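Long-range contacts in neutral proteinase inhibitor ScNPI (Streptomyces caespitosus, PDB 4HWX), which inhibits serine proteinases, probably of the subtilisin type, and probably a second class of peptidase at the same time through one domain: residues A[10-15]-A[25-30]; A[62-67]-A[102-107]; A[76-81]-A[93-98]. One frame throughout, in Å; residues are numbered along the deposited sequence.

Interaction 1: residues A[10-15]-A[25-30]; sequences VFTVIQ and LRATTL
A classic beta bulge marks one end of the pairing between 10-15 and 25-30. Leu25 and Arg26 both face Val13: Leu25 N donates to Val13 O at 2.8 Å, while Arg26 N reaches that same oxygen only weakly, at 3.5 Å. Val13 N bonds back to Arg26 O, and further along Phe11 and Thr28 exchange two backbone bonds. Arg26 CG lies between its backbone N and carbonyl carbon (chi1 59°), and the extended chain then runs alongside Val13, with Val13 CG1 3.5 Å above one guanidinium face, offset toward its rim. NE is held by Phe114 O. With an alanine here, Phe114 O would probably lose this donor and the methyls of Val13 their flat cover.

The two strands form the first hairpin of the Streptomyces subtilisin inhibitor sheet. Phe11 and Val13 turn toward the helices, whereas Ala27, on the face shared with Thr12, packs on Val84 of the second subunit. Thr12 CG2 lies 3.8 Å from Ala27 CB, and Thr12 OG1 bonds to Thr80. The Phe11 ring offers its edge to two partners: CE2 meets Leu30 CD2 at 3.9 Å, and CD2 comes as near to Thr28 OG1, a buried hydroxyl with no hydrogen-bond partner in the model.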
ATOM      1  N   VAL A  10       0.689  -1.572   3.084  1.00 28.23           N
ATOM      2  CA  VAL A  10      -0.746  -1.670   3.320  1.00 28.64           C
ATOM      3  C   VAL A  10      -1.110  -3.151   3.130  1.00 32.29           C
ATOM      4  O   VAL A  10      -0.679  -3.780   2.154  1.00 31.29           O
ATOM      5  CB  VAL A  10      -1.626  -0.705   2.472  1.00 33.05           C
ATOM      6  CG1 VAL A  10      -1.367  -0.886   0.983  1.00 34.18           C
ATOM      7  CG2 VAL A  10      -3.119  -0.920   2.772  1.00 32.78           C
ATOM      8  N   PHE A  11      -1.851  -3.704   4.089  1.00 28.59           N
ATOM      9  CA  PHE A  11      -2.343  -5.079   4.045  1.00 27.64           C
ATOM     10  C   PHE A  11      -3.853  -5.081   3.968  1.00 30.72           C
ATOM     11  O   PHE A  11      -4.490  -4.315   4.678  1.00 30.06           O
ATOM     12  CB  PHE A  11      -1.883  -5.871   5.280  1.00 28.92           C
ATOM     13  CG  PHE A  11      -0.385  -5.827   5.458  1.00 30.34           C
ATOM     14  CD1 PHE A  11       0.448  -6.600   4.657  1.00 31.09           C
ATOM     15  CD2 PHE A  11       0.195  -4.974   6.394  1.00 32.07           C
ATOM     16  CE1 PHE A  11       1.835  -6.518   4.783  1.00 32.30           C
ATOM     17  CE2 PHE A  11       1.585  -4.899   6.529  1.00 33.53           C
ATOM     18  CZ  PHE A  11       2.391  -5.694   5.742  1.00 32.19           C
ATOM     19  N   THR A  12      -4.437  -5.902   3.097  1.00 27.41           N
ATOM     20  CA  THR A  12      -5.898  -5.972   3.009  1.00 28.44           C
ATOM     21  C   THR A  12      -6.352  -7.438   2.987  1.00 32.94           C
ATOM     22  O   THR A  12      -5.577  -8.357   2.674  1.00 31.88           O
ATOM     23  CB  THR A  12      -6.506  -5.193   1.809  1.00 34.37           C
ATOM     24  OG1 THR A  12      -6.575  -6.007   0.640  1.00 30.99           O
ATOM     25  CG2 THR A  12      -5.844  -3.827   1.536  1.00 29.26           C
ATOM     26  N   VAL A  13      -7.621  -7.636   3.324  1.00 30.23           N
ATOM     27  CA  VAL A  13      -8.292  -8.932   3.264  1.00 29.57           C
ATOM     28  C   VAL A  13      -9.544  -8.697   2.419  1.00 33.16           C
ATOM     29  O   VAL A  13     -10.370  -7.837   2.748  1.00 31.49           O
ATOM     30  CB  VAL A  13      -8.584  -9.531   4.660  1.00 32.50           C
ATOM     31  CG1 VAL A  13      -9.322 -10.853   4.539  1.00 32.50           C
ATOM     32  CG2 VAL A  13      -7.312  -9.701   5.476  1.00 31.31           C
ATOM     33  N   ILE A  14      -9.650  -9.453   1.316  1.00 29.41           N
ATOM     34  CA  ILE A  14     -10.697  -9.323   0.321  1.00 30.61           C
ATOM     35  C   ILE A  14     -11.639 -10.537   0.288  1.00 34.43           C
ATOM     36  O   ILE A  14     -11.190 -11.685   0.303  1.00 32.42           O
ATOM     37  CB  ILE A  14     -10.020  -9.102  -1.071  1.00 34.13           C
ATOM     38  CG1 ILE A  14      -9.119  -7.848  -1.062  1.00 34.58           C
ATOM     39  CG2 ILE A  14     -11.060  -9.025  -2.188  1.00 36.19           C
ATOM     40  CD1 ILE A  14      -8.192  -7.717  -2.340  1.00 41.80           C
ATOM     41  N   GLN A  15     -12.954 -10.266   0.217  1.00 33.92           N
ATOM     42  CA  GLN A  15     -13.963 -11.310   0.074  1.00 34.64           C
ATOM     43  C   GLN A  15     -14.026 -11.658  -1.416  1.00 41.77           C
ATOM     44  O   GLN A  15     -14.531 -10.858  -2.221  1.00 42.62           O
ATOM     45  CB  GLN A  15     -15.321 -10.824   0.612  1.00 37.15           C
ATOM     46  CG  GLN A  15     -16.404 -11.899   0.644  1.00 49.82           C
ATOM     47  CD  GLN A  15     -17.732 -11.288   1.019  1.00 70.90           C
ATOM     48  OE1 GLN A  15     -18.159 -11.331   2.179  1.00 66.76           O
ATOM     49  NE2 GLN A  15     -18.378 -10.635   0.062  1.00 66.47           N
ATOM     50  N   LEU A  25     -12.775  -6.390   2.911  1.00 33.28           N
ATOM     51  CA  LEU A  25     -13.336  -6.568   4.253  1.00 33.86           C
ATOM     52  C   LEU A  25     -12.635  -5.673   5.280  1.00 38.09           C
ATOM     53  O   LEU A  25     -13.301  -5.054   6.109  1.00 39.06           O
ATOM     54  CB  LEU A  25     -13.241  -8.063   4.687  1.00 33.12           C
ATOM     55  CG  LEU A  25     -13.986  -9.102   3.799  1.00 37.77           C
ATOM     56  CD1 LEU A  25     -13.646 -10.544   4.232  1.00 37.07           C
ATOM     57  CD2 LEU A  25     -15.505  -8.893   3.841  1.00 42.16           C
ATOM     58  N   ARG A  26     -11.293  -5.636   5.255  1.00 32.85           N
ATOM     59  CA  ARG A  26     -10.544  -4.878   6.247  1.00 32.10           C
ATOM     60  C   ARG A  26      -9.144  -4.599   5.739  1.00 32.64           C
ATOM     61  O   ARG A  26      -8.667  -5.275   4.828  1.00 30.24           O
ATOM     62  CB  ARG A  26     -10.514  -5.626   7.619  1.00 32.43           C
ATOM     63  CG  ARG A  26      -9.888  -7.016   7.592  1.00 35.46           C
ATOM     64  CD  ARG A  26     -10.166  -7.763   8.891  1.00 43.51           C
ATOM     65  NE  ARG A  26      -9.547  -9.086   8.873  1.00 39.24           N
ATOM     66  CZ  ARG A  26     -10.108 -10.168   8.347  1.00 42.17           C
ATOM     67  NH1 ARG A  26     -11.322 -10.099   7.810  1.00 34.57           N
ATOM     68  NH2 ARG A  26      -9.464 -11.323   8.349  1.00 34.43           N
ATOM     69  N   ALA A  27      -8.500  -3.600   6.319  1.00 30.24           N
ATOM     70  CA  ALA A  27      -7.157  -3.205   5.922  1.00 30.66           C
ATOM     71  C   ALA A  27      -6.405  -2.526   7.040  1.00 35.47           C
ATOM     72  O   ALA A  27      -7.030  -1.903   7.907  1.00 35.73           O
ATOM     73  CB  ALA A  27      -7.231  -2.254   4.728  1.00 31.18           C
ATOM     74  N   THR A  28      -5.046  -2.600   6.991  1.00 30.17           N
ATOM     75  CA  THR A  28      -4.173  -1.876   7.919  1.00 30.92           C
ATOM     76  C   THR A  28      -2.979  -1.249   7.204  1.00 32.93           C
ATOM     77  O   THR A  28      -2.551  -1.734   6.151  1.00 31.22           O
ATOM     78  CB  THR A  28      -3.636  -2.758   9.063  1.00 40.03           C
ATOM     79  OG1 THR A  28      -2.946  -3.877   8.516  1.00 37.40           O
ATOM     80  CG2 THR A  28      -4.714  -3.190  10.051  1.00 40.78           C
ATOM     81  N   THR A  29      -2.436  -0.183   7.796  1.00 29.85           N
ATOM     82  CA  THR A  29      -1.199   0.454   7.341  1.00 29.01           C
ATOM     83  C   THR A  29      -0.086   0.031   8.296  1.00 31.57           C
ATOM     84  O   THR A  29      -0.352  -0.285   9.465  1.00 30.04           O
ATOM     85  CB  THR A  29      -1.290   1.978   7.301  1.00 33.36           C
ATOM     86  OG1 THR A  29      -1.519   2.443   8.638  1.00 34.64           O
ATOM     87  CG2 THR A  29      -2.335   2.506   6.290  1.00 30.93           C
ATOM     88  N   LEU A  30       1.146   0.069   7.816  1.00 28.08           N
ATOM     89  CA  LEU A  30       2.321  -0.274   8.612  1.00 28.32           C
ATOM     90  C   LEU A  30       3.559   0.437   8.091  1.00 33.80           C
ATOM     91  O   LEU A  30       3.843   0.442   6.888  1.00 32.50           O
ATOM     92  CB  LEU A  30       2.559  -1.790   8.627  1.00 27.99           C
ATOM     93  CG  LEU A  30       3.710  -2.268   9.532  1.00 31.85           C
ATOM     94  CD1 LEU A  30       3.360  -2.110  10.995  1.00 31.79           C
ATOM     95  CD2 LEU A  30       4.077  -3.713   9.244  1.00 33.51           C
TER

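Interaction 2: residues A[62-67]-A[102-107]; sequences AAPDPS and MSANLN
Pro64 lays its ring against the last turn of helix 99-105, covering Ala104 and Asn105. Its CB comes to 3.4 Å from Ala104 O and 4.0 Å from Ala104 CB, while CG reaches across to Asn105 OD1 at 3.6 Å. The amide of Asn105 gets there because Asn105 CG is anti to its own carbonyl carbon (chi1 -74°), beside the backbone N. From that position ND2 bonds back to Val101 O, which limits rotation of the amide, and OD1 accepts from a water 2.8 Å away. The same water donates a long, weak bond to Ala62 O.

One direct hydrogen bond crosses the contact: Ala62 N donates to Asn105 O at 3.0 Å. A second water donates to Ala104 O and accepts from Asp65 N, so a further backbone pair is joined through solvent. Beyond it Asp65 closes an Asx turn, with OD1 gripped by both Ser67 N and Ser67 OG from the same face of the carboxylate.

Carbonyls in the last turn of a helix have no amide of the next turn to meet; here a loop amide and a water serve two of them. The Cys70-Cys100 disulfide ties the continuation of this loop to the same helix, as in relatives of the subtilisin inhibitor fold, where it braces the protease-binding loop.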
ATOM      1  N   ALA A  62       2.732 -20.775   6.684  1.00 32.82           N
ATOM      2  CA  ALA A  62       3.465 -21.856   7.354  1.00 33.93           C
ATOM      3  C   ALA A  62       2.617 -23.119   7.393  1.00 37.65           C
ATOM      4  O   ALA A  62       1.387 -23.021   7.348  1.00 35.56           O
ATOM      5  CB  ALA A  62       3.845 -21.427   8.765  1.00 35.39           C
ATOM      6  N   ALA A  63       3.264 -24.312   7.428  1.00 34.50           N
ATOM      7  CA  ALA A  63       2.552 -25.590   7.543  1.00 33.86           C
ATOM      8  C   ALA A  63       1.628 -25.488   8.770  1.00 34.32           C
ATOM      9  O   ALA A  63       2.074 -25.069   9.850  1.00 33.85           O
ATOM     10  CB  ALA A  63       3.556 -26.743   7.694  1.00 35.68           C
ATOM     11  N   PRO A  64       0.314 -25.704   8.616  1.00 28.92           N
ATOM     12  CA  PRO A  64      -0.596 -25.472   9.758  1.00 29.05           C
ATOM     13  C   PRO A  64      -0.416 -26.429  10.932  1.00 34.30           C
ATOM     14  O   PRO A  64       0.143 -27.503  10.756  1.00 35.20           O
ATOM     15  CB  PRO A  64      -1.987 -25.706   9.142  1.00 29.43           C
ATOM     16  CG  PRO A  64      -1.799 -25.484   7.665  1.00 32.47           C
ATOM     17  CD  PRO A  64      -0.439 -26.055   7.391  1.00 29.17           C
ATOM     18  N   ASP A  65      -0.961 -26.064  12.112  1.00 33.11           N
ATOM     19  CA  ASP A  65      -1.010 -26.965  13.273  1.00 33.68           C
ATOM     20  C   ASP A  65      -1.722 -28.247  12.762  1.00 36.28           C
ATOM     21  O   ASP A  65      -2.830 -28.159  12.213  1.00 34.70           O
ATOM     22  CB  ASP A  65      -1.738 -26.285  14.451  1.00 36.27           C
ATOM     23  CG  ASP A  65      -2.188 -27.170  15.621  1.00 42.97           C
ATOM     24  OD1 ASP A  65      -1.930 -28.407  15.585  1.00 39.11           O
ATOM     25  OD2 ASP A  65      -2.840 -26.636  16.547  1.00 48.41           O
ATOM     26  N   PRO A  66      -1.042 -29.408  12.796  1.00 32.80           N
ATOM     27  CA  PRO A  66      -1.613 -30.620  12.192  1.00 32.44           C
ATOM     28  C   PRO A  66      -2.928 -31.123  12.828  1.00 37.27           C
ATOM     29  O   PRO A  66      -3.608 -31.937  12.209  1.00 37.80           O
ATOM     30  CB  PRO A  66      -0.478 -31.641  12.338  1.00 35.19           C
ATOM     31  CG  PRO A  66       0.328 -31.149  13.475  1.00 40.41           C
ATOM     32  CD  PRO A  66       0.307 -29.672  13.340  1.00 36.05           C
ATOM     33  N   SER A  67      -3.317 -30.612  14.019  1.00 32.67           N
ATOM     34  CA  SER A  67      -4.570 -30.991  14.683  1.00 32.58           C
ATOM     35  C   SER A  67      -5.759 -30.114  14.232  1.00 33.36           C
ATOM     36  O   SER A  67      -6.896 -30.406  14.605  1.00 33.12           O
ATOM     37  CB  SER A  67      -4.412 -30.924  16.205  1.00 37.90           C
ATOM     38  OG  SER A  67      -4.273 -29.577  16.633  1.00 43.43           O
ATOM     39  N   MET A 102      -7.446 -19.975   5.573  1.00 25.72           N
ATOM     40  CA  MET A 102      -6.606 -18.787   5.703  1.00 24.78           C
ATOM     41  C   MET A 102      -5.980 -18.721   7.085  1.00 27.96           C
ATOM     42  O   MET A 102      -4.750 -18.595   7.194  1.00 27.21           O
ATOM     43  CB  MET A 102      -7.423 -17.514   5.435  1.00 25.93           C
ATOM     44  CG  MET A 102      -6.645 -16.267   5.776  1.00 28.88           C
ATOM     45  SD  MET A 102      -7.526 -14.757   5.332  1.00 31.51           S
ATOM     46  CE  MET A 102      -6.697 -13.583   6.525  1.00 30.19           C
ATOM     47  N   SER A 103      -6.822 -18.847   8.132  1.00 27.26           N
ATOM     48  CA  SER A 103      -6.365 -18.814   9.529  1.00 28.97           C
ATOM     49  C   SER A 103      -5.334 -19.923   9.798  1.00 32.91           C
ATOM     50  O   SER A 103      -4.273 -19.642  10.401  1.00 30.91           O
ATOM     51  CB  SER A 103      -7.547 -18.923  10.491  1.00 32.94           C
ATOM     52  OG  SER A 103      -7.098 -18.984  11.835  1.00 44.02           O
ATOM     53  N   ALA A 104      -5.601 -21.151   9.295  1.00 29.02           N
ATOM     54  CA  ALA A 104      -4.701 -22.299   9.498  1.00 29.24           C
ATOM     55  C   ALA A 104      -3.299 -22.055   8.908  1.00 32.66           C
ATOM     56  O   ALA A 104      -2.296 -22.391   9.552  1.00 31.86           O
ATOM     57  CB  ALA A 104      -5.301 -23.563   8.894  1.00 30.24           C
ATOM     58  N   ASN A 105      -3.234 -21.448   7.713  1.00 29.01           N
ATOM     59  CA  ASN A 105      -1.957 -21.229   7.023  1.00 28.82           C
ATOM     60  C   ASN A 105      -1.262 -19.935   7.397  1.00 33.48           C
ATOM     61  O   ASN A 105      -0.073 -19.797   7.105  1.00 33.18           O
ATOM     62  CB  ASN A 105      -2.176 -21.248   5.522  1.00 26.65           C
ATOM     63  CG  ASN A 105      -2.406 -22.639   5.022  1.00 42.19           C
ATOM     64  OD1 ASN A 105      -1.454 -23.374   4.738  1.00 32.43           O
ATOM     65  ND2 ASN A 105      -3.667 -23.057   4.997  1.00 33.15           N
ATOM     66  N   LEU A 106      -1.980 -18.977   8.006  1.00 31.45           N
ATOM     67  CA  LEU A 106      -1.341 -17.714   8.341  1.00 33.94           C
ATOM     68  C   LEU A 106      -0.936 -17.674   9.788  1.00 49.14           C
ATOM     69  O   LEU A 106      -0.816 -16.579  10.342  1.00 50.55           O
ATOM     70  CB  LEU A 106      -2.184 -16.489   7.954  1.00 33.43           C
ATOM     71  CG  LEU A 106      -1.993 -16.043   6.508  1.00 38.49           C
ATOM     72  CD1 LEU A 106      -2.965 -14.924   6.164  1.00 40.01           C
ATOM     73  CD2 LEU A 106      -0.529 -15.608   6.222  1.00 39.66           C
ATOM     74  N   ASN A 107      -0.683 -18.883  10.387  1.00 51.69           N
ATOM     75  CA  ASN A 107      -0.141 -19.117  11.738  1.00 55.24           C
ATOM     76  C   ASN A 107      -1.032 -18.392  12.733  1.00 62.23           C
ATOM     77  O   ASN A 107      -2.238 -18.641  12.810  1.00 63.56           O
ATOM     78  CB  ASN A 107       1.319 -18.550  11.741  1.00 60.44           C
ATOM     79  CG  ASN A 107       2.301 -19.073  12.748  1.00 94.00           C
ATOM     80  OD1 ASN A 107       2.848 -18.307  13.550  1.00 92.74           O
ATOM     81  ND2 ASN A 107       2.685 -20.332  12.608  1.00 87.97           N
TER
HETATM   82  O   HOH W   1       1.140 -22.820   3.965  1.00 41.37           O
HETATM   83  O   HOH W   2      -1.776 -23.177  12.120  1.00 42.05           O

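Interaction 3: residues A[76-81]-A[93-98]; sequences PVTVTA and KHTFSN. With ACT (acetate ion), chain E.
Thr78 and Thr95 face each other across a non-hydrogen-bonded pair of the two antiparallel strands, their hydroxyls 2.8 Å apart from OG1 to OG1. In each, OG1 stands beside the backbone N, anti to the carbonyl carbon, and this matching choice (chi1 -62° in Thr78) brings the two oxygens together. Each has an outlet beyond the pair: Thr78 OG1 bonds to Gly16 O, and Thr95 OG1 weakly to Ser17 O. Thr95 CG2 lies between Thr78 OG1 (3.4 Å) and Pro76 CB (3.9 Å). Further along the same face, Thr80 CG2 meets the root of Lys93 at CB, and the rest of the lysine chain extends away.

The opposite face carries Val77, Val79, His94 and Phe96. Val79 CG2 approaches the rim of the Phe96 ring at CE2, 3.8 Å away, and Val77 CG1 packs on Phe96 CB. His94, two residues earlier on the same strand, covers Phe96: its CD2 lies 3.4 Å above the middle of the phenyl ring, the two rings being inclined to each other. On the side toward helix 99-105, Met102 and Asn105 also pack on Phe96. Four backbone bonds, two each from Val77 with Phe96 and Val79 with His94, hold this arrangement in step.

His94 NE2 donates to OXT of an acetate at 2.9 Å, almost straight at 176°, with the acetate carbon in the plane of the imidazole. Just past the strand, Asn98 is the N-cap of helix 99-105: OD1 takes Val101 N, while ND2 binds the carbonyls of Pro71 and Tyr73. The acetate probably comes from the crystallisation liquor, yet a carboxylate in line with NE2 would tend to favour the protonated imidazole, on a ring that also lies over Phe96.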
ATOM      1  N   PRO A  76     -13.773 -18.196  -1.370  1.00 31.55           N
ATOM      2  CA  PRO A  76     -12.419 -17.625  -1.334  1.00 30.80           C
ATOM      3  C   PRO A  76     -12.278 -16.279  -0.645  1.00 33.88           C
ATOM      4  O   PRO A  76     -13.177 -15.423  -0.662  1.00 32.26           O
ATOM      5  CB  PRO A  76     -12.027 -17.534  -2.817  1.00 33.50           C
ATOM      6  CG  PRO A  76     -13.338 -17.540  -3.564  1.00 38.23           C
ATOM      7  CD  PRO A  76     -14.169 -18.504  -2.762  1.00 33.58           C
ATOM      8  N   VAL A  77     -11.114 -16.132  -0.013  1.00 29.77           N
ATOM      9  CA  VAL A  77     -10.675 -14.959   0.725  1.00 30.05           C
ATOM     10  C   VAL A  77      -9.219 -14.707   0.308  1.00 34.32           C
ATOM     11  O   VAL A  77      -8.400 -15.634   0.309  1.00 33.97           O
ATOM     12  CB  VAL A  77     -10.889 -15.087   2.275  1.00 34.80           C
ATOM     13  CG1 VAL A  77     -10.171 -16.305   2.866  1.00 33.57           C
ATOM     14  CG2 VAL A  77     -10.459 -13.817   3.008  1.00 34.75           C
ATOM     15  N   THR A  78      -8.913 -13.459  -0.078  1.00 30.41           N
ATOM     16  CA  THR A  78      -7.588 -13.100  -0.587  1.00 30.01           C
ATOM     17  C   THR A  78      -6.916 -12.070   0.304  1.00 33.70           C
ATOM     18  O   THR A  78      -7.533 -11.089   0.707  1.00 33.73           O
ATOM     19  CB  THR A  78      -7.747 -12.603  -2.042  1.00 36.64           C
ATOM     20  OG1 THR A  78      -8.284 -13.691  -2.812  1.00 35.29           O
ATOM     21  CG2 THR A  78      -6.414 -12.092  -2.679  1.00 30.62           C
ATOM     22  N   VAL A  79      -5.646 -12.316   0.624  1.00 29.59           N
ATOM     23  CA  VAL A  79      -4.819 -11.390   1.390  1.00 27.38           C
ATOM     24  C   VAL A  79      -3.925 -10.660   0.392  1.00 31.54           C
ATOM     25  O   VAL A  79      -3.517 -11.250  -0.612  1.00 30.54           O
ATOM     26  CB  VAL A  79      -4.005 -12.035   2.539  1.00 30.11           C
ATOM     27  CG1 VAL A  79      -4.914 -12.534   3.650  1.00 30.05           C
ATOM     28  CG2 VAL A  79      -3.072 -13.152   2.054  1.00 29.05           C
ATOM     29  N   THR A  80      -3.667  -9.376   0.637  1.00 28.18           N
ATOM     30  CA  THR A  80      -2.802  -8.561  -0.224  1.00 27.10           C
ATOM     31  C   THR A  80      -1.781  -7.836   0.625  1.00 30.16           C
ATOM     32  O   THR A  80      -2.037  -7.554   1.795  1.00 28.48           O
ATOM     33  CB  THR A  80      -3.588  -7.547  -1.087  1.00 31.75           C
ATOM     34  OG1 THR A  80      -4.130  -6.519  -0.256  1.00 30.67           O
ATOM     35  CG2 THR A  80      -4.659  -8.184  -1.949  1.00 31.66           C
ATOM     36  N   ALA A  81      -0.608  -7.576   0.046  1.00 27.90           N
ATOM     37  CA  ALA A  81       0.465  -6.817   0.675  1.00 28.69           C
ATOM     38  C   ALA A  81       1.090  -5.936  -0.404  1.00 32.38           C
ATOM     39  O   ALA A  81       1.480  -6.445  -1.456  1.00 31.47           O
ATOM     40  CB  ALA A  81       1.486  -7.757   1.293  1.00 29.99           C
ATOM     41  N   LYS A  93       0.000 -11.169  -3.207  1.00 31.54           N
ATOM     42  CA  LYS A  93      -1.334 -11.632  -2.848  1.00 30.48           C
ATOM     43  C   LYS A  93      -1.348 -13.157  -2.717  1.00 34.45           C
ATOM     44  O   LYS A  93      -0.463 -13.841  -3.237  1.00 33.76           O
ATOM     45  CB  LYS A  93      -2.413 -11.147  -3.836  1.00 32.87           C
ATOM     46  CG  LYS A  93      -2.307 -11.736  -5.244  1.00 44.45           C
ATOM     47  CD  LYS A  93      -3.426 -11.214  -6.141  1.00 57.26           C
ATOM     48  CE  LYS A  93      -3.262 -11.660  -7.576  1.00 71.98           C
ATOM     49  NZ  LYS A  93      -4.271 -11.033  -8.475  1.00 83.13           N
ATOM     50  N   HIS A  94      -2.355 -13.674  -2.015  1.00 31.20           N
ATOM     51  CA  HIS A  94      -2.587 -15.116  -1.856  1.00 31.01           C
ATOM     52  C   HIS A  94      -4.046 -15.331  -1.591  1.00 32.24           C
ATOM     53  O   HIS A  94      -4.601 -14.651  -0.732  1.00 31.48           O
ATOM     54  CB  HIS A  94      -1.734 -15.750  -0.738  1.00 30.81           C
ATOM     55  CG  HIS A  94      -1.765 -17.249  -0.773  1.00 34.02           C
ATOM     56  ND1 HIS A  94      -0.811 -17.978  -1.476  1.00 35.95           N
ATOM     57  CD2 HIS A  94      -2.667 -18.113  -0.239  1.00 34.13           C
ATOM     58  CE1 HIS A  94      -1.140 -19.253  -1.311  1.00 35.08           C
ATOM     59  NE2 HIS A  94      -2.248 -19.386  -0.580  1.00 34.16           N
ATOM     60  N   THR A  95      -4.664 -16.260  -2.337  1.00 29.39           N
ATOM     61  CA  THR A  95      -6.086 -16.627  -2.209  1.00 29.38           C
ATOM     62  C   THR A  95      -6.208 -17.956  -1.456  1.00 30.40           C
ATOM     63  O   THR A  95      -5.550 -18.932  -1.813  1.00 29.09           O
ATOM     64  CB  THR A  95      -6.761 -16.713  -3.590  1.00 33.18           C
ATOM     65  OG1 THR A  95      -6.617 -15.459  -4.248  1.00 35.63           O
ATOM     66  CG2 THR A  95      -8.259 -17.058  -3.503  1.00 33.66           C
ATOM     67  N   PHE A  96      -7.026 -17.968  -0.404  1.00 26.32           N
ATOM     68  CA  PHE A  96      -7.318 -19.159   0.388  1.00 26.86           C
ATOM     69  C   PHE A  96      -8.736 -19.670   0.049  1.00 31.30           C
ATOM     70  O   PHE A  96      -9.600 -18.862  -0.291  1.00 30.41           O
ATOM     71  CB  PHE A  96      -7.189 -18.856   1.888  1.00 27.72           C
ATOM     72  CG  PHE A  96      -5.810 -18.420   2.328  1.00 28.71           C
ATOM     73  CD1 PHE A  96      -4.820 -19.362   2.612  1.00 29.62           C
ATOM     74  CD2 PHE A  96      -5.507 -17.068   2.488  1.00 30.07           C
ATOM     75  CE1 PHE A  96      -3.544 -18.957   3.026  1.00 30.26           C
ATOM     76  CE2 PHE A  96      -4.235 -16.664   2.933  1.00 31.12           C
ATOM     77  CZ  PHE A  96      -3.263 -17.611   3.196  1.00 29.63           C
ATOM     78  N   SER A  97      -8.976 -21.002   0.186  1.00 27.59           N
ATOM     79  CA  SER A  97     -10.263 -21.690  -0.084  1.00 28.24           C
ATOM     80  C   SER A  97     -11.422 -21.050   0.691  1.00 31.91           C
ATOM     81  O   SER A  97     -12.514 -20.907   0.153  1.00 32.27           O
ATOM     82  CB  SER A  97     -10.155 -23.166   0.320  1.00 31.78           C
ATOM     83  OG  SER A  97      -9.099 -23.818  -0.358  1.00 46.88           O
ATOM     84  N   ASN A  98     -11.176 -20.706   1.971  1.00 29.04           N
ATOM     85  CA  ASN A  98     -12.129 -20.074   2.885  1.00 29.61           C
ATOM     86  C   ASN A  98     -11.365 -19.466   4.074  1.00 31.08           C
ATOM     87  O   ASN A  98     -10.139 -19.580   4.132  1.00 28.63           O
ATOM     88  CB  ASN A  98     -13.221 -21.074   3.348  1.00 26.51           C
ATOM     89  CG  ASN A  98     -12.676 -22.300   4.022  1.00 32.63           C
ATOM     90  OD1 ASN A  98     -11.857 -22.214   4.930  1.00 29.40           O
ATOM     91  ND2 ASN A  98     -13.125 -23.481   3.616  1.00 31.55           N
TER
HETATM   92  C   ACT E 504      -2.867 -22.746   0.388  1.00 70.50           C
HETATM   93  O   ACT E 504      -3.129 -23.904  -0.007  1.00 77.21           O
HETATM   94  OXT ACT E 504      -3.668 -21.837   0.199  1.00 68.00           O
HETATM   95  CH3 ACT E 504      -1.556 -22.471   1.081  1.00 69.92           C

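In the fold
Interactions 1 and 3 belong to one antiparallel sheet: strands 8-15 and 77-82 are neighbours in it, joined by backbone bonds such as Ile14 N to Thr78 O and by the Thr12-Thr80 hydroxyl pair. Interaction 1 is the more buried and also helps form the dimer interface; interaction 3 is partly buried, with an acetate at one margin. Both rest on antiparallel strand pairing, broken in interaction 1 by a bulge, whereas interaction 2, at the surface, has a single direct backbone bond, two waters and a proline. Met102, from the helix of interaction 2 though not part of its contact with 62-67, packs on Val13 and Arg26 of interaction 1 and on Val77, Val79 and Phe96 of interaction 3.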